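Local atomic coordinates of argonaute (Methanocaldococcus jannaschii, PDB entry 5G5S), a protein that uses short single-stranded DNA guides to bind and cut complementary single-stranded DNA, and may defend the cell against invading genetic elements. Residues G106-V111 against Y142-H147; Y151-N156 against K292-I297. All coordinates share one frame; numbering follows the deposited sequence.

Contact 1 of 2, residues G106-V111 against Y142-H147; sequences GYLKSV and YEVKKH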
loop_
_atom_site.group_PDB
_atom_site.type_symbol
_atom_site.label_atom_id
_atom_site.label_comp_id
_atom_site.label_asym_id
_atom_site.label_seq_id
_atom_site.Cartn_x
_atom_site.Cartn_y
_atom_site.Cartn_z
ATOM N N GLY A 106 -0.332 1.630 28.169
ATOM C CA GLY A 106 0.230 0.592 29.024
ATOM C C GLY A 106 -0.485 0.481 30.362
ATOM O O GLY A 106 -0.656 -0.620 30.892
ATOM N N TYR A 107 -0.920 1.624 30.909
ATOM C CA TYR A 107 -1.653 1.679 32.175
ATOM C C TYR A 107 -3.005 0.985 32.010
ATOM O O TYR A 107 -3.341 0.091 32.783
ATOM C CB TYR A 107 -1.809 3.138 32.642
ATOM C CG TYR A 107 -2.408 3.294 34.021
ATOM C CD1 TYR A 107 -1.699 2.915 35.158
ATOM C CD2 TYR A 107 -3.655 3.887 34.197
ATOM C CE1 TYR A 107 -2.234 3.085 36.436
ATOM C CE2 TYR A 107 -4.192 4.082 35.470
ATOM C CZ TYR A 107 -3.482 3.671 36.587
ATOM O OH TYR A 107 -4.002 3.863 37.848
ATOM N N LEU A 108 -3.734 1.362 30.956
ATOM C CA LEU A 108 -5.029 0.811 30.558
ATOM C C LEU A 108 -4.923 -0.700 30.268
ATOM O O LEU A 108 -5.821 -1.452 30.636
ATOM C CB LEU A 108 -5.506 1.563 29.298
ATOM C CG LEU A 108 -6.784 2.405 29.368
ATOM C CD1 LEU A 108 -7.003 3.026 30.737
ATOM C CD2 LEU A 108 -6.800 3.467 28.272
ATOM N N LYS A 109 -3.820 -1.137 29.636
ATOM C CA LYS A 109 -3.580 -2.541 29.294
ATOM C C LYS A 109 -3.178 -3.390 30.511
ATOM O O LYS A 109 -3.845 -4.386 30.807
ATOM C CB LYS A 109 -2.526 -2.666 28.166
ATOM C CG LYS A 109 -2.147 -4.105 27.830
ATOM C CD LYS A 109 -1.117 -4.189 26.722
ATOM C CE LYS A 109 -0.839 -5.617 26.310
ATOM N NZ LYS A 109 0.080 -5.679 25.146
ATOM N N SER A 110 -2.056 -3.028 31.167
ATOM C CA SER A 110 -1.496 -3.792 32.278
ATOM C C SER A 110 -2.252 -3.703 33.605
ATOM O O SER A 110 -2.524 -4.736 34.219
ATOM C CB SER A 110 -0.016 -3.474 32.456
ATOM O OG SER A 110 0.623 -4.492 33.206
ATOM N N VAL A 111 -2.579 -2.486 34.050
ATOM C CA VAL A 111 -3.252 -2.260 35.327
ATOM C C VAL A 111 -4.759 -2.457 35.225
ATOM O O VAL A 111 -5.332 -3.173 36.048
ATOM C CB VAL A 111 -2.867 -0.885 35.940
ATOM C CG1 VAL A 111 -3.482 -0.679 37.325
ATOM C CG2 VAL A 111 -1.361 -0.729 36.008
ATOM N N TYR A 142 -6.948 -0.881 19.665
ATOM C CA TYR A 142 -6.967 0.363 20.411
ATOM C C TYR A 142 -5.602 1.024 20.515
ATOM O O TYR A 142 -4.564 0.364 20.464
ATOM C CB TYR A 142 -7.613 0.156 21.797
ATOM C CG TYR A 142 -6.739 -0.648 22.732
ATOM C CD1 TYR A 142 -6.629 -2.031 22.602
ATOM C CD2 TYR A 142 -5.991 -0.025 23.726
ATOM C CE1 TYR A 142 -5.750 -2.763 23.395
ATOM C CE2 TYR A 142 -5.118 -0.748 24.534
ATOM C CZ TYR A 142 -5.016 -2.121 24.378
ATOM O OH TYR A 142 -4.186 -2.837 25.203
ATOM N N GLU A 143 -5.631 2.344 20.688
ATOM C CA GLU A 143 -4.482 3.223 20.850
ATOM C C GLU A 143 -4.938 4.422 21.658
ATOM O O GLU A 143 -6.133 4.720 21.686
ATOM C CB GLU A 143 -4.066 3.723 19.463
ATOM C CG GLU A 143 -2.574 3.888 19.266
ATOM C CD GLU A 143 -2.222 4.223 17.829
ATOM O OE1 GLU A 143 -2.808 5.186 17.283
ATOM O OE2 GLU A 143 -1.384 3.502 17.238
ATOM N N VAL A 144 -4.006 5.118 22.318
ATOM C CA VAL A 144 -4.342 6.349 23.031
ATOM C C VAL A 144 -3.650 7.554 22.407
ATOM O O VAL A 144 -2.521 7.442 21.929
ATOM C CB VAL A 144 -4.479 6.334 24.590
ATOM C CG1 VAL A 144 -4.223 4.964 25.183
ATOM C CG2 VAL A 144 -3.656 7.415 25.286
ATOM N N LYS A 145 -4.375 8.672 22.319
ATOM C CA LYS A 145 -3.895 9.904 21.703
ATOM C C LYS A 145 -4.105 11.081 22.601
ATOM O O LYS A 145 -5.175 11.217 23.199
ATOM C CB LYS A 145 -4.547 10.136 20.323
ATOM C CG LYS A 145 -4.033 9.211 19.193
ATOM C CD LYS A 145 -2.533 9.356 18.841
ATOM C CE LYS A 145 -2.132 10.752 18.428
ATOM N NZ LYS A 145 -0.655 10.905 18.385
ATOM N N LYS A 146 -3.073 11.930 22.729
ATOM C CA LYS A 146 -3.181 13.146 23.505
ATOM C C LYS A 146 -3.516 14.255 22.526
ATOM O O LYS A 146 -2.790 14.463 21.555
ATOM C CB LYS A 146 -1.917 13.463 24.321
ATOM C CG LYS A 146 -2.243 14.451 25.447
ATOM C CD LYS A 146 -1.024 14.946 26.212
ATOM C CE LYS A 146 -1.463 15.909 27.282
ATOM N NZ LYS A 146 -0.328 16.649 27.880
ATOM N N HIS A 147 -4.690 14.839 22.700
ATOM C CA HIS A 147 -5.146 15.961 21.896
ATOM C C HIS A 147 -5.436 17.020 22.941
ATOM O O HIS A 147 -6.153 16.745 23.908
ATOM C CB HIS A 147 -6.390 15.611 21.093
ATOM C CG HIS A 147 -6.771 16.659 20.099
ATOM N ND1 HIS A 147 -5.988 16.967 19.010
ATOM C CD2 HIS A 147 -7.850 17.471 20.028
ATOM C CE1 HIS A 147 -6.565 17.926 18.312
ATOM N NE2 HIS A 147 -7.698 18.249 18.909
#
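Tyr142 turns its ring between its own backbone N and carbonyl carbon (chi1 71°), and Lys109 runs straight out with CG anti to its backbone N (chi1 176°). These torsions bring the phenol end of Tyr142 against the start of the lysine chain. The Tyr142 OH lies 3.4 Å from Lys109 CB and 3.6 Å from Lys109 CG. Lys109 CD is hardly farther, 3.7 Å from Tyr142 OH. The two side chains cross at about a right angle, and the hydroxyl rests against the methylenes CB, CG and CD. The ammonium group of Lys109 leads away from the strand. No hydrogen bond joins the two segments; the Tyr142 hydroxyl is instead hydrogen-bonded to Glu115, and Arg105 makes a cation-pi contact with the Tyr142 ring.

The contact sets the C-terminal part of helix 97-111, in the N-terminal domain, against strand 134-147. That strand pairs antiparallel with strand 150-163 in a sheet that runs on into the PAZ region. Lys109 itself interacts with guide DNA.

Beside this pair, Leu108 points at the strand and reaches Val144 with a methyl group, Leu108 CD2 to Val144 CG1 at 4.3 Å. This is a loose touch between two buried residues. Val144 was deposited in two conformers, so the detail of this meeting is less certain. Val104 and Arg105 of the same helix also touch Val144, and Ile114 of helix 114-122 packs on both Leu108 and Tyr142.

Contact 2 of 2, residues Y151-N156 against K292-I297; sequences YYLILN and KKLRFI. With MG (magnesium ion), chain B.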
loop_
_atom_site.group_PDB
_atom_site.type_symbol
_atom_site.label_atom_id
_atom_site.label_comp_id
_atom_site.label_asym_id
_atom_site.label_seq_id
_atom_site.Cartn_x
_atom_site.Cartn_y
_atom_site.Cartn_z
ATOM N N TYR A 151 -6.646 12.882 26.921
ATOM C CA TYR A 151 -6.320 11.573 26.360
ATOM C C TYR A 151 -7.567 10.920 25.823
ATOM O O TYR A 151 -8.598 10.875 26.502
ATOM C CB TYR A 151 -5.612 10.676 27.390
ATOM C CG TYR A 151 -4.297 11.263 27.843
ATOM C CD1 TYR A 151 -3.122 11.015 27.139
ATOM C CD2 TYR A 151 -4.237 12.131 28.932
ATOM C CE1 TYR A 151 -1.912 11.584 27.530
ATOM C CE2 TYR A 151 -3.035 12.715 29.325
ATOM C CZ TYR A 151 -1.875 12.440 28.620
ATOM O OH TYR A 151 -0.692 13.015 28.988
ATOM N N TYR A 152 -7.472 10.446 24.583
ATOM C CA TYR A 152 -8.553 9.805 23.849
ATOM C C TYR A 152 -8.169 8.417 23.507
ATOM O O TYR A 152 -7.028 8.176 23.136
ATOM C CB TYR A 152 -8.853 10.585 22.544
ATOM C CG TYR A 152 -9.392 11.977 22.801
ATOM C CD1 TYR A 152 -8.532 13.046 23.059
ATOM C CD2 TYR A 152 -10.763 12.222 22.824
ATOM C CE1 TYR A 152 -9.024 14.324 23.314
ATOM C CE2 TYR A 152 -11.267 13.488 23.119
ATOM C CZ TYR A 152 -10.395 14.537 23.357
ATOM O OH TYR A 152 -10.901 15.789 23.621
ATOM N N LEU A 153 -9.110 7.491 23.603
ATOM C CA LEU A 153 -8.856 6.134 23.154
ATOM C C LEU A 153 -9.381 6.033 21.733
ATOM O O LEU A 153 -10.529 6.401 21.476
ATOM C CB LEU A 153 -9.485 5.049 24.054
ATOM C CG LEU A 153 -8.979 3.608 23.763
ATOM C CD1 LEU A 153 -7.673 3.304 24.500
ATOM C CD2 LEU A 153 -10.026 2.571 24.104
ATOM N N ILE A 154 -8.520 5.592 20.803
ATOM C CA ILE A 154 -8.891 5.347 19.407
ATOM C C ILE A 154 -9.401 3.913 19.430
ATOM O O ILE A 154 -8.689 3.010 19.873
ATOM C CB ILE A 154 -7.716 5.573 18.400
ATOM C CG1 ILE A 154 -6.974 6.920 18.625
ATOM C CG2 ILE A 154 -8.151 5.390 16.943
ATOM C CD1 ILE A 154 -7.841 8.202 18.718
ATOM N N LEU A 155 -10.663 3.722 19.057
ATOM C CA LEU A 155 -11.305 2.414 19.098
ATOM C C LEU A 155 -11.738 1.960 17.700
ATOM O O LEU A 155 -12.534 2.626 17.039
ATOM C CB LEU A 155 -12.478 2.457 20.094
ATOM C CG LEU A 155 -12.959 1.146 20.709
ATOM C CD1 LEU A 155 -11.832 0.416 21.446
ATOM C CD2 LEU A 155 -14.105 1.419 21.672
ATOM N N ASN A 156 -11.158 0.848 17.239
ATOM C CA ASN A 156 -11.438 0.304 15.922
ATOM C C ASN A 156 -11.951 -1.121 16.014
ATOM O O ASN A 156 -11.442 -1.910 16.801
ATOM C CB ASN A 156 -10.189 0.368 15.042
ATOM C CG ASN A 156 -10.465 0.421 13.561
ATOM O OD1 ASN A 156 -11.529 0.860 13.114
ATOM N ND2 ASN A 156 -9.486 0.009 12.762
ATOM N N LYS A 292 -20.006 2.517 24.597
ATOM C CA LYS A 292 -21.071 2.552 25.599
ATOM C C LYS A 292 -20.903 1.479 26.673
ATOM O O LYS A 292 -21.182 1.736 27.848
ATOM C CB LYS A 292 -22.446 2.437 24.930
ATOM C CG LYS A 292 -22.935 3.745 24.327
ATOM C CD LYS A 292 -24.237 3.555 23.573
ATOM C CE LYS A 292 -24.580 4.767 22.744
ATOM N NZ LYS A 292 -25.865 4.593 22.019
ATOM N N LYS A 293 -20.435 0.288 26.273
ATOM C CA LYS A 293 -20.215 -0.836 27.174
ATOM C C LYS A 293 -18.838 -0.770 27.849
ATOM O O LYS A 293 -18.567 -1.554 28.760
ATOM C CB LYS A 293 -20.414 -2.164 26.422
ATOM N N LEU A 294 -17.974 0.170 27.408
ATOM C CA LEU A 294 -16.631 0.342 27.954
ATOM C C LEU A 294 -16.575 1.437 29.030
ATOM O O LEU A 294 -16.745 2.624 28.729
ATOM C CB LEU A 294 -15.597 0.560 26.827
ATOM C CG LEU A 294 -14.120 0.372 27.205
ATOM C CD1 LEU A 294 -13.811 -1.076 27.597
ATOM C CD2 LEU A 294 -13.220 0.808 26.079
ATOM N N ARG A 295 -16.374 1.006 30.297
ATOM C CA ARG A 295 -16.316 1.848 31.502
ATOM C C ARG A 295 -15.172 2.873 31.535
ATOM O O ARG A 295 -15.322 3.910 32.183
ATOM C CB ARG A 295 -16.300 0.979 32.779
ATOM C CG ARG A 295 -15.074 0.074 32.949
ATOM C CD ARG A 295 -15.211 -0.862 34.134
ATOM N NE ARG A 295 -14.012 -1.682 34.330
ATOM C CZ ARG A 295 -13.035 -1.398 35.188
ATOM N NH1 ARG A 295 -13.094 -0.302 35.935
ATOM N NH2 ARG A 295 -11.987 -2.203 35.298
ATOM N N PHE A 296 -14.038 2.579 30.854
ATOM C CA PHE A 296 -12.840 3.423 30.832
ATOM C C PHE A 296 -12.989 4.737 30.074
ATOM O O PHE A 296 -12.215 5.669 30.319
ATOM C CB PHE A 296 -11.622 2.643 30.295
ATOM C CG PHE A 296 -11.381 1.301 30.945
ATOM C CD1 PHE A 296 -11.050 1.211 32.293
ATOM C CD2 PHE A 296 -11.476 0.129 30.210
ATOM C CE1 PHE A 296 -10.836 -0.029 32.894
ATOM C CE2 PHE A 296 -11.265 -1.112 30.813
ATOM C CZ PHE A 296 -10.945 -1.183 32.148
ATOM N N ILE A 297 -13.956 4.807 29.135
ATOM C CA ILE A 297 -14.144 5.973 28.264
ATOM C C ILE A 297 -15.543 6.606 28.303
ATOM O O ILE A 297 -16.520 5.948 28.673
ATOM C CB ILE A 297 -13.745 5.595 26.805
ATOM C CG1 ILE A 297 -14.656 4.454 26.236
ATOM C CG2 ILE A 297 -12.242 5.267 26.701
ATOM C CD1 ILE A 297 -14.491 4.111 24.722
HETATM MG MG MG B . -18.168 4.447 27.810
#
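A type I beta turn, Leu294 to Ile297, supplies two ligands of a magnesium site and packs Leu294 and Ile297 on strand 150-163. The turn follows helix 280-293, and the strand belongs to the antiparallel sheet that continues into the PAZ region. The two segments meet through hydrocarbon alone, with no hydrogen bond between them.

Leu153 is touched at two points. Its CB lies 3.8 Å from Ile297 CG2, and its CD2 lies 4.1 Å from Leu294 CD2. The side chains of Leu153 and Leu294 cross at about a right angle and meet methyl to methyl. Two residues along the strand, on the same side, Leu155 sets CD2 4.1 Å from Ile297 CD1. Ile297 serves both leucines through two torsions. With CG1 between its backbone N and carbonyl carbon (chi1 62°), CG2 is set toward Leu153; the extended chi2 of 172° then carries CD1 to Leu155. All four residues are buried. Tyr142 touches Leu153, Tyr15 lies against Ile297, and Ile121 of helix 114-122 packs on Leu294.

Leu294 and Ile297 also hold the metal, through their backbone carbonyls. Ala291 O and Asn299 OD1 complete the protein ligands. The magnesium ion is bound by Leu294 O at 2.5 Å and by Ile297 O at 2.4 Å.

Overall arrangement
Contacts 1 and 2 use neighbouring strands of one antiparallel sheet, 134-147 and 150-163, and their centres are about 10 Å apart. The strands are joined directly: Glu143 O lies 2.7 Å from Ile154 N and Lys145 O lies 2.8 Å from Tyr152 N, both probable hydrogen bonds. Both contacts are largely buried. Contact 2 is apolar, and all its touching residues are buried, beside a metal site. Contact 1 has a polar element and a partly exposed lysine that interacts with guide DNA. Contact 1 brings in a helix of the N-terminal domain; contact 2 brings in the turn after helix 280-293. Helix 114-122 touches both.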